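Local coordinates for protein archaeosine synthase (Pyrobaculum calidifontis, PDB 5K0P) that converts the nitrile group of preQ0-modified tRNA into a formamidine with free ammonium, the final step in making archaeosine, at residues E47-K50 with M51-Y55. Numbering follows the deposited sequence.
Sequences EFKK and MVDSY
Lys49 and Asp53 form a salt bridge one turn apart on helix 45-53. NZ of Lys49 lies 2.8 Å from OD2 of Asp53 and meets that oxygen on its syn lone pair. The lysine leaves the helix with CG anti to the backbone N (chi1 173°), then bends at its last two torsions, which brings NZ to the carboxylate. A water donates to Asp53 OD1 at 2.9 Å and takes a weak bond from Lys49 NZ. The same NZ makes a salt bridge to Glu18 of a second subunit.

Apolar contact joins Phe48 and Val52. CG2 of Val52 sits over one face of the Phe48 ring, 3.9 Å from its centroid and offset toward the rim. This CH-pi pair packs on Thr15 of strand 10-20, and Phe48 also touches substrate-binding Leu43.

Backbone bonds tie the turns together. Met51 N donates to Glu47 O at 3.0 Å, Val52 N to Phe48 O at 3.0 Å and Asp53 N to Lys49 O at 2.9 Å. Ser54 N gives a weak bond to Lys50 O (127° at the hydrogen), while OG turns back to Met51 O.

The amphipathic helix thus lays an apolar side on the T-fold sheet. Its Lys49 links an intrahelical carboxylate to one across the subunit interface, an arrangement that probably offsets the lysine's charge.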
loop_
_atom_site.group_PDB
_atom_site.type_symbol
_atom_site.label_atom_id
_atom_site.label_comp_id
_atom_site.label_asym_id
_atom_site.label_seq_id
_atom_site.Cartn_x
_atom_site.Cartn_y
_atom_site.Cartn_z
ATOM N N GLU A 47 -26.815 10.726 -15.168
ATOM C CA GLU A 47 -27.999 10.850 -14.301
ATOM C C GLU A 47 -27.617 10.541 -12.869
ATOM O O GLU A 47 -27.998 11.291 -11.952
ATOM C CB GLU A 47 -29.136 9.971 -14.779
ATOM C CG GLU A 47 -30.451 10.349 -14.135
ATOM C CD GLU A 47 -31.688 9.481 -14.501
ATOM O OE1 GLU A 47 -31.722 8.720 -15.504
ATOM O OE2 GLU A 47 -32.686 9.589 -13.757
ATOM N N PHE A 48 -26.820 9.486 -12.665
ATOM C CA PHE A 48 -26.243 9.263 -11.335
ATOM C C PHE A 48 -25.471 10.483 -10.703
ATOM O O PHE A 48 -25.740 10.867 -9.562
ATOM C CB PHE A 48 -25.368 7.989 -11.330
ATOM C CG PHE A 48 -24.655 7.778 -10.057
ATOM C CD1 PHE A 48 -25.382 7.440 -8.873
ATOM C CD2 PHE A 48 -23.272 7.958 -9.972
ATOM C CE1 PHE A 48 -24.719 7.217 -7.690
ATOM C CE2 PHE A 48 -22.644 7.715 -8.762
ATOM C CZ PHE A 48 -23.358 7.341 -7.643
ATOM N N LYS A 49 -24.527 11.055 -11.453
ATOM C CA LYS A 49 -23.793 12.180 -10.969
ATOM C C LYS A 49 -24.726 13.398 -10.629
ATOM O O LYS A 49 -24.521 14.091 -9.662
ATOM C CB LYS A 49 -22.839 12.608 -11.999
ATOM C CG LYS A 49 -22.164 13.888 -11.607
ATOM C CD LYS A 49 -21.052 14.159 -12.580
ATOM C CE LYS A 49 -19.856 14.899 -11.968
ATOM N NZ LYS A 49 -20.143 16.121 -11.195
ATOM N N LYS A 50 -25.719 13.672 -11.452
ATOM C CA LYS A 50 -26.736 14.739 -11.075
ATOM C C LYS A 50 -27.462 14.374 -9.715
ATOM O O LYS A 50 -27.740 15.237 -8.862
ATOM C CB LYS A 50 -27.801 15.027 -12.182
ATOM C CG LYS A 50 -27.349 15.316 -13.610
ATOM C CD LYS A 50 -26.357 16.501 -13.872
ATOM C CE LYS A 50 -24.782 16.230 -13.978
ATOM N NZ LYS A 50 -24.148 15.025 -14.727
ATOM N N MET A 51 -27.849 13.114 -9.536
ATOM C CA MET A 51 -28.485 12.714 -8.261
ATOM C C MET A 51 -27.561 13.051 -7.087
ATOM O O MET A 51 -27.973 13.678 -6.123
ATOM C CB MET A 51 -28.772 11.228 -8.247
ATOM C CG MET A 51 -29.881 10.753 -9.193
ATOM S SD MET A 51 -29.986 8.951 -9.081
ATOM C CE MET A 51 -31.316 8.702 -10.248
ATOM N N VAL A 52 -26.288 12.721 -7.229
ATOM C CA VAL A 52 -25.370 12.912 -6.158
ATOM C C VAL A 52 -25.133 14.441 -5.960
ATOM O O VAL A 52 -25.097 14.868 -4.824
ATOM C CB VAL A 52 -24.007 12.223 -6.421
ATOM C CG1 VAL A 52 -22.999 12.589 -5.378
ATOM C CG2 VAL A 52 -24.186 10.686 -6.427
ATOM N N ASP A 53 -24.899 15.185 -7.043
ATOM C CA ASP A 53 -24.698 16.624 -6.923
ATOM C C ASP A 53 -25.931 17.349 -6.414
ATOM O O ASP A 53 -25.807 18.458 -5.985
ATOM C CB ASP A 53 -24.258 17.251 -8.250
ATOM C CG ASP A 53 -22.843 16.855 -8.628
ATOM O OD1 ASP A 53 -22.114 16.407 -7.752
ATOM O OD2 ASP A 53 -22.441 16.917 -9.789
ATOM N N SER A 54 -27.106 16.734 -6.477
ATOM C CA SER A 54 -28.293 17.437 -6.008
ATOM C C SER A 54 -28.205 17.849 -4.572
ATOM O O SER A 54 -28.932 18.746 -4.168
ATOM C CB SER A 54 -29.578 16.621 -6.224
ATOM O OG SER A 54 -29.602 15.450 -5.415
ATOM N N TYR A 55 -27.377 17.173 -3.783
ATOM C CA TYR A 55 -27.288 17.404 -2.326
ATOM C C TYR A 55 -26.368 18.598 -1.948
ATOM O O TYR A 55 -26.316 19.019 -0.788
ATOM C CB TYR A 55 -26.835 16.109 -1.591
ATOM C CG TYR A 55 -27.769 14.950 -1.791
ATOM C CD1 TYR A 55 -28.969 14.900 -1.154
ATOM C CD2 TYR A 55 -27.423 13.869 -2.633
ATOM C CE1 TYR A 55 -29.863 13.842 -1.407
ATOM C CE2 TYR A 55 -28.300 12.861 -2.912
ATOM C CZ TYR A 55 -29.513 12.806 -2.282
ATOM O OH TYR A 55 -30.377 11.719 -2.546
HETATM O O HOH W 1 -19.283 16.867 -8.120
#